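Long-range contacts in 2-oxoadipate dioxygenase/decarboxylase, chloroplastic/amyloplastic (Oryza sativa, PDB 6W1K), which converts 2-oxoadipate and oxygen to (R)-2-hydroxyglutarate and carbon dioxide with iron(II), a step in plastid lysine breakdown: residues S243-S248 with S305-L311; Y33-N37 with R263-E267; I124-L128 with S180-A184; L224-G228 with K301-S305; R208-N214 with E267-R271. One frame throughout, in Å; residues are numbered along the deposited sequence.

Contact 1: residues S243-S248 with S305-L311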
# COMPACT_ATOMS: atom_id res chain seq x y z
N SER A 243 -0.58 0.45 11.54
CA SER A 243 -1.05 -0.58 10.62
C SER A 243 -1.48 -1.81 11.42
O SER A 243 -0.94 -2.07 12.50
CB SER A 243 0.01 -1.02 9.61
OG SER A 243 1.09 -1.67 10.23
N THR A 244 -2.45 -2.55 10.89
CA THR A 244 -2.83 -3.81 11.50
C THR A 244 -1.83 -4.89 11.13
O THR A 244 -1.09 -4.77 10.14
CB THR A 244 -4.23 -4.26 11.06
OG1 THR A 244 -4.29 -4.31 9.63
CG2 THR A 244 -5.31 -3.34 11.59
N VAL A 245 -1.79 -5.93 11.95
CA VAL A 245 -1.17 -7.18 11.55
C VAL A 245 -1.98 -7.80 10.43
O VAL A 245 -3.22 -7.89 10.51
CB VAL A 245 -1.06 -8.12 12.76
CG1 VAL A 245 -0.44 -9.46 12.36
CG2 VAL A 245 -0.24 -7.44 13.86
N ALA A 246 -1.29 -8.25 9.38
CA ALA A 246 -1.94 -8.79 8.21
C ALA A 246 -2.81 -9.99 8.58
O ALA A 246 -2.51 -10.74 9.52
CB ALA A 246 -0.90 -9.21 7.16
N ASP A 247 -3.91 -10.15 7.84
CA ASP A 247 -4.69 -11.36 7.90
C ASP A 247 -3.90 -12.54 7.34
O ASP A 247 -2.97 -12.39 6.55
CB ASP A 247 -5.99 -11.21 7.12
CG ASP A 247 -7.05 -10.45 7.91
OD1 ASP A 247 -7.14 -10.62 9.15
OD2 ASP A 247 -7.81 -9.67 7.30
N SER A 248 -4.27 -13.73 7.80
CA SER A 248 -3.74 -14.98 7.24
C SER A 248 -4.85 -15.78 6.58
O SER A 248 -6.03 -15.67 6.92
CB SER A 248 -3.09 -15.82 8.35
OG SER A 248 -1.93 -15.17 8.84
N SER A 305 4.31 -5.64 8.79
CA SER A 305 2.94 -6.02 9.09
C SER A 305 2.60 -7.40 8.55
O SER A 305 1.70 -8.06 9.07
CB SER A 305 1.98 -4.99 8.52
OG SER A 305 2.29 -3.70 9.04
N THR A 306 3.31 -7.86 7.53
CA THR A 306 3.07 -9.17 6.96
C THR A 306 4.06 -10.21 7.45
O THR A 306 3.96 -11.38 7.02
CB THR A 306 3.11 -9.12 5.42
OG1 THR A 306 4.29 -8.44 4.99
CG2 THR A 306 1.87 -8.46 4.84
N SER A 307 4.99 -9.84 8.33
CA SER A 307 6.05 -10.75 8.74
C SER A 307 5.53 -11.82 9.69
O SER A 307 4.59 -11.61 10.45
CB SER A 307 7.19 -10.01 9.45
OG SER A 307 6.78 -9.53 10.73
N ASN A 308 6.22 -12.96 9.69
CA ASN A 308 5.75 -14.08 10.50
C ASN A 308 5.79 -13.73 11.98
O ASN A 308 4.93 -14.18 12.75
CB ASN A 308 6.58 -15.32 10.20
CG ASN A 308 5.96 -16.58 10.75
OD1 ASN A 308 6.51 -17.22 11.64
ND2 ASN A 308 4.79 -16.94 10.21
N ASP A 309 6.76 -12.91 12.40
CA ASP A 309 6.85 -12.57 13.81
C ASP A 309 5.65 -11.75 14.27
O ASP A 309 5.13 -11.96 15.37
CB ASP A 309 8.14 -11.80 14.09
CG ASP A 309 8.47 -11.71 15.58
OD1 ASP A 309 8.58 -12.78 16.25
OD2 ASP A 309 8.62 -10.57 16.09
N GLN A 310 5.19 -10.81 13.44
CA GLN A 310 3.96 -10.09 13.80
C GLN A 310 2.74 -11.00 13.73
O GLN A 310 1.90 -10.99 14.64
CB GLN A 310 3.80 -8.87 12.89
CG GLN A 310 4.79 -7.76 13.24
CD GLN A 310 4.56 -7.16 14.62
OE1 GLN A 310 3.46 -6.75 14.96
NE2 GLN A 310 5.62 -7.09 15.43
N LEU A 311 2.61 -11.81 12.67
CA LEU A 311 1.41 -12.64 12.54
C LEU A 311 1.28 -13.66 13.68
O LEU A 311 0.16 -14.05 14.03
CB LEU A 311 1.44 -13.37 11.19
CG LEU A 311 0.79 -12.66 10.00
CD1 LEU A 311 1.38 -11.32 9.78
CD2 LEU A 311 0.98 -13.52 8.75
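Ala246 N donates to Ser305 O over 3.0 Å, a nearly straight bond (169°) entering at a tilt from the carbonyl plane. Two hydroxyls meet close by, Ser243 OG and Ser305 OG at 2.6 Å; serine suits both places, being small enough for its polar oxygen to fit into a buried seam. Methyl groups pack alongside. Ala246 CB lies 3.7 Å from Thr306 CG2, and Val245 CG1, standing opposite its own backbone N (chi1 179°), touches Leu311 CD1 at 3.7 Å. The two methyls of the leucine part company: CD1 lies by Val245 and Ala246, while CD2 sits 3.3 Å from Ser248 OG. Shortening this side chain to an alanine would probably open a gap beside Val245 CG1 and strip Ser248 of its apolar neighbour. One layer out, Ser307 is the N-cap of helix 308-311, the turn that presents Leu311, and its OG accepts a weak bond from Gln310 N. Thr306 OG1 is hydrogen-bonded to Arg63, which binds 2-oxoadipate, and Thr244 OG1 to Ile266 N. The chemistry is thus divided: directional bonds fix Ser305, next to the threonine that meets Arg63, whereas the C-terminal turn is held on this side mainly by apolar packing.

Contact 2: residues Y33-N37 with R263-E267. With NI (nickel (II) ion), chain E; OOG (2-oxoadipic acid), chain F.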
# COMPACT_ATOMS: atom_id res chain seq x y z
N TYR A 33 -9.27 -7.07 -2.56
CA TYR A 33 -8.69 -6.84 -1.23
C TYR A 33 -9.69 -7.09 -0.12
O TYR A 33 -9.41 -7.81 0.85
CB TYR A 33 -8.20 -5.40 -1.20
CG TYR A 33 -7.76 -4.79 0.11
CD1 TYR A 33 -8.51 -3.78 0.69
CD2 TYR A 33 -6.53 -5.15 0.69
CE1 TYR A 33 -8.11 -3.15 1.83
CE2 TYR A 33 -6.12 -4.53 1.87
CZ TYR A 33 -6.91 -3.51 2.40
OH TYR A 33 -6.53 -2.86 3.53
N LEU A 34 -10.87 -6.49 -0.21
CA LEU A 34 -11.86 -6.68 0.85
C LEU A 34 -12.36 -8.12 0.93
O LEU A 34 -12.65 -8.61 2.03
CB LEU A 34 -13.04 -5.72 0.64
CG LEU A 34 -12.71 -4.23 0.73
CD1 LEU A 34 -13.93 -3.39 0.42
CD2 LEU A 34 -12.22 -3.88 2.09
N SER A 35 -12.48 -8.82 -0.21
CA SER A 35 -12.96 -10.19 -0.18
C SER A 35 -11.96 -11.15 0.47
O SER A 35 -12.34 -12.24 0.91
CB SER A 35 -13.31 -10.64 -1.61
OG SER A 35 -12.15 -10.88 -2.38
N ARG A 36 -10.69 -10.78 0.55
CA ARG A 36 -9.68 -11.67 1.12
C ARG A 36 -9.14 -11.21 2.46
O ARG A 36 -8.33 -11.93 3.07
CB ARG A 36 -8.47 -11.81 0.18
CG ARG A 36 -8.70 -12.45 -1.18
CD ARG A 36 -7.37 -12.26 -1.97
NE ARG A 36 -7.24 -13.14 -3.09
CZ ARG A 36 -6.33 -12.97 -4.03
NH1 ARG A 36 -5.48 -11.94 -4.00
NH2 ARG A 36 -6.29 -13.84 -5.02
N ASN A 37 -9.56 -10.05 2.93
CA ASN A 37 -9.02 -9.43 4.14
C ASN A 37 -10.16 -9.00 5.05
O ASN A 37 -10.53 -7.81 5.09
CB ASN A 37 -8.10 -8.27 3.78
CG ASN A 37 -6.87 -8.75 3.04
OD1 ASN A 37 -5.88 -9.13 3.67
ND2 ASN A 37 -6.95 -8.81 1.70
N ARG A 263 -1.96 -12.64 3.88
CA ARG A 263 -2.63 -11.79 2.91
C ARG A 263 -2.24 -10.34 3.23
O ARG A 263 -1.05 -10.05 3.46
CB ARG A 263 -4.14 -12.03 2.93
CG ARG A 263 -4.55 -13.44 2.43
CD ARG A 263 -4.17 -13.65 0.98
NE ARG A 263 -4.93 -14.69 0.31
CZ ARG A 263 -4.63 -15.17 -0.90
NH1 ARG A 263 -3.56 -14.70 -1.55
NH2 ARG A 263 -5.37 -16.11 -1.45
N SER A 264 -3.19 -9.43 3.22
CA SER A 264 -2.89 -8.00 3.27
C SER A 264 -3.32 -7.43 4.61
O SER A 264 -3.80 -8.14 5.50
CB SER A 264 -3.58 -7.29 2.12
OG SER A 264 -3.07 -7.78 0.89
N TYR A 265 -3.11 -6.13 4.77
CA TYR A 265 -3.38 -5.45 6.02
C TYR A 265 -3.94 -4.09 5.67
O TYR A 265 -4.16 -3.77 4.49
CB TYR A 265 -2.13 -5.34 6.89
CG TYR A 265 -0.97 -4.51 6.32
CD1 TYR A 265 -0.02 -5.11 5.51
CD2 TYR A 265 -0.82 -3.17 6.62
CE1 TYR A 265 1.04 -4.41 5.00
CE2 TYR A 265 0.26 -2.45 6.11
CZ TYR A 265 1.18 -3.08 5.30
OH TYR A 265 2.26 -2.42 4.77
N ILE A 266 -4.22 -3.28 6.68
CA ILE A 266 -4.71 -1.93 6.47
C ILE A 266 -3.89 -0.97 7.32
O ILE A 266 -3.49 -1.30 8.45
CB ILE A 266 -6.23 -1.81 6.76
CG1 ILE A 266 -6.73 -0.40 6.40
CG2 ILE A 266 -6.58 -2.14 8.22
CD1 ILE A 266 -8.28 -0.25 6.30
N GLU A 267 -3.61 0.21 6.78
CA GLU A 267 -2.81 1.22 7.45
C GLU A 267 -3.67 2.44 7.75
O GLU A 267 -4.75 2.64 7.15
CB GLU A 267 -1.57 1.56 6.60
CG GLU A 267 -0.66 2.60 7.17
CD GLU A 267 0.27 3.20 6.13
OE1 GLU A 267 0.83 2.43 5.33
OE2 GLU A 267 0.45 4.45 6.09
NI NI E . 1.50 2.38 3.55
C2 OOG F . 4.60 -1.01 1.88
C3 OOG F . 5.06 -0.52 3.25
C4 OOG F . 5.46 0.95 3.18
C6 OOG F . 4.30 3.20 3.96
O4 OOG F . 5.40 3.75 4.20
O3 OOG F . 3.24 3.74 4.35
C5 OOG F . 4.24 1.87 3.21
C1 OOG F . 4.40 -2.54 1.85
O1 OOG F . 4.36 -3.11 0.82
O2 OOG F . 4.26 -3.28 3.02
O5 OOG F . 3.25 1.57 2.65
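Tyr33 and Asn37 hold the backbone of residues 263-267 by hydrogen bonds. Tyr33 places CG anti to the backbone N (chi1 170°), which carries the phenol across, and Tyr33 OH donates to Tyr265 O at 2.7 Å from above the carbonyl plane. Asn37 OD1 accepts from Ser264 N at 2.7 Å on a lone pair in its own plane, although the bond is bent (140°). The other end of this amide, Asn37 ND2, donates to Tyr33 O at 2.8 Å; partners at both ends settle its flip, a task for asparagine, which carries donor and acceptor together. The guanidinium groups of Arg36 and Arg263 lie face over face, centres 4.2 Å apart and planes at 11°. These like charges are probably eased by acceptors at the edges, such as Asn189 for Arg263 NH1. Apolar contact is slight, chiefly Ser264 CB near Tyr33 CE2 at 3.8 Å. Metal and ligand bonds lie beyond: Tyr265 OH donates to O2 of 2-oxoadipate at 2.8 Å, and Glu267 OE1 binds nickel, in the iron site, at 1.9 Å. The chain leading into the strand is thus held through its main chain, consistent with Tyr265 and Glu267 keeping their side chains for the pocket.

Contact 3: residues I124-L128 with S180-A184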
# COMPACT_ATOMS: atom_id res chain seq x y z
N ILE A 124 4.79 1.83 -4.61
CA ILE A 124 5.10 0.58 -5.30
C ILE A 124 6.54 0.21 -4.96
O ILE A 124 7.45 1.01 -5.19
CB ILE A 124 4.94 0.66 -6.82
CG1 ILE A 124 3.55 1.20 -7.18
CG2 ILE A 124 5.12 -0.72 -7.40
CD1 ILE A 124 3.34 1.47 -8.67
N SER A 125 6.73 -0.95 -4.39
CA SER A 125 8.06 -1.41 -4.05
C SER A 125 8.42 -2.60 -4.93
O SER A 125 7.55 -3.22 -5.58
CB SER A 125 8.13 -1.75 -2.56
OG SER A 125 7.23 -2.76 -2.23
N GLU A 126 9.72 -2.88 -5.03
CA GLU A 126 10.18 -4.08 -5.70
C GLU A 126 11.33 -4.71 -4.92
O GLU A 126 12.15 -4.02 -4.33
CB GLU A 126 10.66 -3.79 -7.13
CG GLU A 126 11.90 -2.93 -7.25
CD GLU A 126 12.22 -2.50 -8.70
OE1 GLU A 126 11.39 -2.70 -9.62
OE2 GLU A 126 13.31 -1.96 -8.90
N LEU A 127 11.38 -6.04 -4.95
CA LEU A 127 12.52 -6.77 -4.40
C LEU A 127 13.69 -6.76 -5.38
O LEU A 127 13.53 -7.04 -6.58
CB LEU A 127 12.08 -8.19 -4.10
CG LEU A 127 13.13 -9.14 -3.50
CD1 LEU A 127 13.49 -8.84 -2.08
CD2 LEU A 127 12.49 -10.54 -3.62
N LEU A 128 14.88 -6.45 -4.87
CA LEU A 128 16.10 -6.44 -5.68
C LEU A 128 16.61 -7.87 -5.75
O LEU A 128 17.49 -8.30 -4.98
CB LEU A 128 17.12 -5.47 -5.11
CG LEU A 128 16.63 -4.03 -4.94
CD1 LEU A 128 17.65 -3.24 -4.13
CD2 LEU A 128 16.36 -3.39 -6.30
N SER A 180 13.70 -14.18 2.51
CA SER A 180 13.03 -12.91 2.30
C SER A 180 11.53 -13.11 2.47
O SER A 180 10.87 -13.68 1.58
CB SER A 180 13.32 -12.34 0.91
OG SER A 180 12.42 -11.27 0.65
N GLU A 181 10.98 -12.62 3.58
CA GLU A 181 9.54 -12.69 3.77
C GLU A 181 8.78 -11.89 2.73
O GLU A 181 7.65 -12.23 2.37
CB GLU A 181 9.19 -12.21 5.17
CG GLU A 181 9.86 -13.12 6.24
CD GLU A 181 9.20 -13.02 7.60
OE1 GLU A 181 8.07 -13.54 7.71
OE2 GLU A 181 9.79 -12.43 8.53
N TYR A 182 9.38 -10.79 2.28
CA TYR A 182 8.79 -10.04 1.18
C TYR A 182 8.65 -10.91 -0.05
O TYR A 182 7.60 -10.91 -0.71
CB TYR A 182 9.67 -8.82 0.92
CG TYR A 182 9.17 -7.87 -0.16
CD1 TYR A 182 9.23 -8.21 -1.50
CD2 TYR A 182 8.68 -6.61 0.17
CE1 TYR A 182 8.79 -7.37 -2.48
CE2 TYR A 182 8.23 -5.74 -0.81
CZ TYR A 182 8.32 -6.13 -2.14
OH TYR A 182 7.91 -5.30 -3.14
N ALA A 183 9.72 -11.64 -0.41
CA ALA A 183 9.65 -12.50 -1.59
C ALA A 183 8.53 -13.53 -1.45
O ALA A 183 7.82 -13.82 -2.42
CB ALA A 183 10.98 -13.22 -1.84
N ALA A 184 8.42 -14.13 -0.27
CA ALA A 184 7.38 -15.14 -0.03
C ALA A 184 5.98 -14.54 -0.15
O ALA A 184 5.07 -15.16 -0.73
CB ALA A 184 7.60 -15.76 1.36
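The ring of Tyr182 meets Ser125 at its edge, where Ser125 OG lies in the ring plane, and Leu127 comes obliquely beside it, Leu127 CB standing 3.8 Å from Tyr182 CE1. With CG opposite the backbone N (chi1 -177°), the tyrosine extends straight from the helix to the strand, and its hydroxyl donates to Ser125 OG at 2.8 Å. Thr64 N also bonds to the phenol oxygen, so this buried group is satisfied on two counts; a tyrosine fits here because it reaches from helix to strand with carbon and still delivers a polar end. A phenylalanine in its place would probably leave Ser125 OG and Thr64 N without their shared partner while keeping most of the ring packing. Leu127 closes the rest of the seam, placing CD2 3.6 Å from Ala183 CB and CD1 3.8 Å from Ser180 OG; alanine is short enough to let the leucine approach the helix backbone. Ser180 itself is the N-cap of helix 181-189, its OG accepting from Ala183 N at 2.9 Å (162°). The ring also touches Arg63, a ligand-binding residue, and Phe303 of the pocket. A helix end is thereby laid against strand 121-127 of the mixed sheet of this glyoxalase-clan protein, with Tyr182 behind residues that line the 2-oxoadipate pocket.

Contact 4: residues L224-G228 with K301-S305. With OOG (2-oxoadipic acid), chain F.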
# COMPACT_ATOMS: atom_id res chain seq x y z
N LEU A 224 -2.45 -4.16 16.35
CA LEU A 224 -1.62 -3.29 15.53
C LEU A 224 -0.20 -3.82 15.42
O LEU A 224 0.33 -4.41 16.36
CB LEU A 224 -1.60 -1.88 16.13
CG LEU A 224 -2.96 -1.19 16.20
CD1 LEU A 224 -2.89 0.15 16.93
CD2 LEU A 224 -3.52 -0.99 14.81
N ASN A 225 0.44 -3.57 14.27
CA ASN A 225 1.86 -3.84 14.10
C ASN A 225 2.66 -3.22 15.25
O ASN A 225 2.64 -2.01 15.44
CB ASN A 225 2.33 -3.26 12.75
CG ASN A 225 3.80 -3.51 12.48
OD1 ASN A 225 4.56 -3.80 13.39
ND2 ASN A 225 4.20 -3.40 11.22
N SER A 226 3.40 -4.08 15.97
CA SER A 226 4.13 -3.72 17.18
C SER A 226 5.56 -3.26 16.92
O SER A 226 6.21 -2.81 17.86
CB SER A 226 4.20 -4.92 18.15
OG SER A 226 5.12 -5.91 17.72
N GLU A 227 6.08 -3.44 15.72
CA GLU A 227 7.51 -3.29 15.50
C GLU A 227 7.84 -1.81 15.42
O GLU A 227 7.26 -1.10 14.59
CB GLU A 227 7.96 -4.01 14.23
CG GLU A 227 9.49 -4.15 14.10
CD GLU A 227 10.18 -4.81 15.32
OE1 GLU A 227 9.74 -5.89 15.78
OE2 GLU A 227 11.17 -4.22 15.80
N GLY A 228 8.77 -1.34 16.25
CA GLY A 228 9.02 0.09 16.32
C GLY A 228 7.93 0.88 17.01
O GLY A 228 7.81 2.09 16.78
N LYS A 301 9.44 -0.27 8.92
CA LYS A 301 8.80 -1.07 9.96
C LYS A 301 7.39 -1.50 9.56
O LYS A 301 6.91 -2.55 10.00
CB LYS A 301 8.76 -0.28 11.27
CG LYS A 301 10.14 0.18 11.79
CD LYS A 301 10.96 -1.01 12.34
CE LYS A 301 12.40 -0.61 12.73
NZ LYS A 301 13.44 -1.22 11.83
N ILE A 302 6.74 -0.72 8.70
CA ILE A 302 5.39 -1.07 8.26
C ILE A 302 5.43 -2.27 7.33
O ILE A 302 4.48 -3.06 7.31
CB ILE A 302 4.73 0.16 7.60
CG1 ILE A 302 4.53 1.26 8.64
CG2 ILE A 302 3.37 -0.19 6.97
CD1 ILE A 302 4.12 2.61 8.05
N PHE A 303 6.53 -2.45 6.58
CA PHE A 303 6.68 -3.65 5.76
C PHE A 303 6.47 -4.92 6.58
O PHE A 303 6.09 -5.97 6.05
CB PHE A 303 8.09 -3.74 5.11
CG PHE A 303 8.24 -2.95 3.83
CD1 PHE A 303 7.48 -3.26 2.70
CD2 PHE A 303 9.14 -1.91 3.75
CE1 PHE A 303 7.61 -2.54 1.53
CE2 PHE A 303 9.28 -1.17 2.58
CZ PHE A 303 8.51 -1.49 1.47
N GLU A 304 6.76 -4.85 7.88
CA GLU A 304 6.73 -6.02 8.72
C GLU A 304 5.33 -6.38 9.21
O GLU A 304 5.17 -7.38 9.93
CB GLU A 304 7.70 -5.81 9.88
CG GLU A 304 9.16 -5.71 9.39
CD GLU A 304 10.18 -5.67 10.49
OE1 GLU A 304 9.98 -6.37 11.51
OE2 GLU A 304 11.20 -4.94 10.33
N SER A 305 4.31 -5.64 8.79
CA SER A 305 2.94 -6.02 9.09
C SER A 305 2.60 -7.40 8.55
O SER A 305 1.70 -8.06 9.07
CB SER A 305 1.98 -4.99 8.52
OG SER A 305 2.29 -3.70 9.04
C2 OOG F . 4.60 -1.01 1.88
C3 OOG F . 5.06 -0.52 3.25
C4 OOG F . 5.46 0.95 3.18
C6 OOG F . 4.30 3.20 3.96
O4 OOG F . 5.40 3.75 4.20
O3 OOG F . 3.24 3.74 4.35
C5 OOG F . 4.24 1.87 3.21
C1 OOG F . 4.40 -2.54 1.85
O1 OOG F . 4.36 -3.11 0.82
O2 OOG F . 4.26 -3.28 3.02
O5 OOG F . 3.25 1.57 2.65
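Lys301 O is gripped by two donors from opposite faces of its plane, Asn225 ND2 at 3.1 Å across the contact and Glu304 N from its own turn. The same amide nitrogen, Asn225 ND2, gives its second proton to Ser305 OG at 2.9 Å, so one NH2 group bridges the start and finish of the 301-305 turn. Ser305 OG, which also meets Ser243 OG, donates to Ile302 O at 2.9 Å on a lone pair in the carbonyl plane, and that carbonyl accepts from Ser305 N as well. Asparagine is apt because its remaining atom folds the loop: Asn225 OD1 accepts from Glu227 N at 2.8 Å (167°), an Asx turn. Placing CG opposite the backbone N (chi1 -179°) carries the amide over to the turn while OD1 stays beside its own chain. Around this centre the aliphatic parts of charged side chains meet. Glu227 CG rests 3.9 Å from Lys301 CD and 3.4 Å from Glu304 OE1; the two carboxylates approach as like charges, a cost probably eased by the salt bridge of Glu304 with Lys95. Gly228 has a positive phi (72°), which favours glycine, and a CB there would sit tightly against Lys301 CG. On the ligand side, C3 of 2-oxoadipate sits 3.6 Å above the plane of the Phe303 ring, offset toward its rim. The Asx-turn loop is thus bonded to the end of helix 296-302 where it runs into a 3-10 segment, and Ile302 and Phe303 of that element line the substrate pocket.

Contact 5: residues R208-N214 with E267-R271. With NI (nickel (II) ion), chain E; OOG (2-oxoadipic acid), chain F; SO4 (sulfate ion), chain H.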
# COMPACT_ATOMS: atom_id res chain seq x y z
N ARG A 208 -10.22 11.10 14.44
CA ARG A 208 -9.35 11.78 13.49
C ARG A 208 -7.93 11.95 14.03
O ARG A 208 -6.99 12.08 13.24
CB ARG A 208 -9.94 13.15 13.13
CG ARG A 208 -9.81 14.20 14.22
CD ARG A 208 -10.53 15.47 13.76
NE ARG A 208 -10.40 16.56 14.72
CZ ARG A 208 -11.14 16.68 15.81
NH1 ARG A 208 -12.07 15.78 16.09
NH2 ARG A 208 -10.95 17.70 16.63
N SER A 209 -7.76 11.97 15.34
CA SER A 209 -6.42 11.91 15.92
C SER A 209 -5.95 10.46 15.94
O SER A 209 -6.67 9.57 16.42
CB SER A 209 -6.42 12.49 17.33
OG SER A 209 -5.18 12.20 17.96
N ILE A 210 -4.75 10.21 15.42
CA ILE A 210 -4.34 8.83 15.17
C ILE A 210 -4.15 8.06 16.48
O ILE A 210 -4.38 6.85 16.54
CB ILE A 210 -3.08 8.78 14.29
CG1 ILE A 210 -2.84 7.34 13.80
CG2 ILE A 210 -1.91 9.38 15.03
CD1 ILE A 210 -1.98 7.28 12.55
N ASN A 211 -3.75 8.75 17.55
CA ASN A 211 -3.60 8.07 18.83
C ASN A 211 -4.95 7.57 19.34
O ASN A 211 -5.06 6.44 19.84
CB ASN A 211 -2.95 8.99 19.86
CG ASN A 211 -1.43 9.00 19.75
OD1 ASN A 211 -0.81 7.95 19.56
ND2 ASN A 211 -0.84 10.18 19.89
N LYS A 212 -5.98 8.37 19.15
CA LYS A 212 -7.37 8.00 19.48
C LYS A 212 -7.80 6.89 18.51
O LYS A 212 -8.43 5.96 18.95
CB LYS A 212 -8.32 9.18 19.34
CG LYS A 212 -8.75 9.81 20.65
CD LYS A 212 -7.73 10.72 21.24
CE LYS A 212 -8.22 11.45 22.47
NZ LYS A 212 -9.23 12.47 22.13
N PHE A 213 -7.45 7.01 17.24
CA PHE A 213 -7.79 6.00 16.25
C PHE A 213 -7.20 4.64 16.63
O PHE A 213 -7.89 3.62 16.59
CB PHE A 213 -7.30 6.40 14.85
CG PHE A 213 -7.85 5.52 13.77
CD1 PHE A 213 -8.96 5.91 13.04
CD2 PHE A 213 -7.27 4.27 13.50
CE1 PHE A 213 -9.49 5.10 12.07
CE2 PHE A 213 -7.81 3.45 12.54
CZ PHE A 213 -8.92 3.87 11.80
N ASN A 214 -5.93 4.62 17.01
CA ASN A 214 -5.29 3.36 17.39
C ASN A 214 -6.03 2.69 18.55
O ASN A 214 -6.22 1.47 18.55
CB ASN A 214 -3.83 3.60 17.75
CG ASN A 214 -2.97 3.81 16.53
OD1 ASN A 214 -3.41 3.59 15.40
ND2 ASN A 214 -1.75 4.26 16.75
N GLU A 267 -3.61 0.21 6.78
CA GLU A 267 -2.81 1.22 7.45
C GLU A 267 -3.67 2.44 7.75
O GLU A 267 -4.75 2.64 7.15
CB GLU A 267 -1.57 1.56 6.60
CG GLU A 267 -0.66 2.60 7.17
CD GLU A 267 0.27 3.20 6.13
OE1 GLU A 267 0.83 2.43 5.33
OE2 GLU A 267 0.45 4.45 6.09
N PHE A 268 -3.23 3.21 8.75
CA PHE A 268 -3.84 4.47 9.16
C PHE A 268 -2.74 5.52 9.25
O PHE A 268 -1.67 5.27 9.81
CB PHE A 268 -4.58 4.31 10.49
CG PHE A 268 -5.12 2.92 10.69
CD1 PHE A 268 -6.22 2.47 9.97
CD2 PHE A 268 -4.54 2.08 11.63
CE1 PHE A 268 -6.72 1.18 10.17
CE2 PHE A 268 -5.03 0.80 11.84
CZ PHE A 268 -6.11 0.34 11.10
N ALA A 269 -2.99 6.69 8.67
CA ALA A 269 -1.95 7.69 8.57
C ALA A 269 -2.50 9.07 8.88
O ALA A 269 -3.61 9.43 8.47
CB ALA A 269 -1.29 7.69 7.18
N GLU A 270 -1.71 9.84 9.62
CA GLU A 270 -2.01 11.23 9.91
C GLU A 270 -0.89 12.08 9.34
O GLU A 270 0.29 11.85 9.66
CB GLU A 270 -2.15 11.50 11.41
CG GLU A 270 -2.65 12.95 11.71
CD GLU A 270 -3.14 13.17 13.15
OE1 GLU A 270 -3.27 12.19 13.90
OE2 GLU A 270 -3.40 14.34 13.53
N ARG A 271 -1.24 13.04 8.50
CA ARG A 271 -0.30 14.02 7.98
C ARG A 271 -0.57 15.35 8.65
O ARG A 271 -1.65 15.93 8.47
CB ARG A 271 -0.42 14.13 6.46
CG ARG A 271 -0.27 12.77 5.73
CD ARG A 271 -0.41 12.88 4.18
NE ARG A 271 -0.04 11.60 3.59
CZ ARG A 271 1.20 11.22 3.31
NH1 ARG A 271 1.43 10.02 2.82
NH2 ARG A 271 2.21 12.07 3.47
NI NI E . 1.50 2.38 3.55
C2 OOG F . 4.60 -1.01 1.88
C3 OOG F . 5.06 -0.52 3.25
C4 OOG F . 5.46 0.95 3.18
C6 OOG F . 4.30 3.20 3.96
O4 OOG F . 5.40 3.75 4.20
O3 OOG F . 3.24 3.74 4.35
C5 OOG F . 4.24 1.87 3.21
C1 OOG F . 4.40 -2.54 1.85
O1 OOG F . 4.36 -3.11 0.82
O2 OOG F . 4.26 -3.28 3.02
O5 OOG F . 3.25 1.57 2.65
S SO4 H . -13.69 16.37 19.46
O1 SO4 H . -13.31 17.71 19.02
O2 SO4 H . -14.63 15.79 18.50
O3 SO4 H . -12.50 15.53 19.58
O4 SO4 H . -14.36 16.47 20.76
O HOH W 1 -6.20 14.77 12.85
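Helix 210-214 runs nearly antiparallel to strand 267-271, their axes 9.3 Å apart at closest and their directions 163° from each other, with Ile210 opposite Glu270. The first turn of the helix is met by a carboxylate: Ile210 N donates to Glu270 OE1 at 2.9 Å (151°), approaching nearly along the C-O axis. Glutamate suits this place, since its extended chain, CG opposite the backbone N (chi1 -173°), reaches from the strand to the helix start, whose N-H groups would be expected to favour a negative charge. Its other oxygen, Glu270 OE2, accepts from a water at 2.9 Å that also donates to Arg208 O at 2.8 Å, so the bridge reaches back before the helix. In this glyoxalase-clan protein the strand belongs to the central mixed sheet and presents two different faces: Phe268 and Glu270 turn to the helix, while Glu267 and Ala269 turn to the opposite side, where Glu267 binds the nickel ion, in the iron(II) site, with His59 and His195. Beyond the carboxylate, the helix side is largely hydrocarbon. The rings of Phe213 and Phe268 meet obliquely, neither stacked nor edge-to-face, and their closeness is doubtful as modelled. Ile210 is branched at CB, and it uses two branches, CG2 lying 3.3 Å from Glu270 OE1 and CD1 3.4 Å from Phe268 O. Asn214 OD1 sits obliquely to the Phe268 ring and is hydrogen-bonded to Ser242.

Contacts 1, 2, 3 and 5 are largely buried; contact 4 is only partly so, with its charged side chains toward solvent and its amide bonds within. Contacts 2 and 5 share strand 258-271 and meet at Glu267: the former grips main-chain atoms, whereas the latter joins aromatic packing to a carboxylate at a helix start. Contacts 1 and 4 share Ser305 and hold successive turns of the C-terminal region, one with more apolar contact, the other mostly through an amide. Contact 3 lies on another strand of the sheet, 121-127, its centre about 27 Å from that of contact 5; it touches contact 4 through Phe303, beside the ligand, and contact 1 through Glu181 and Asn308.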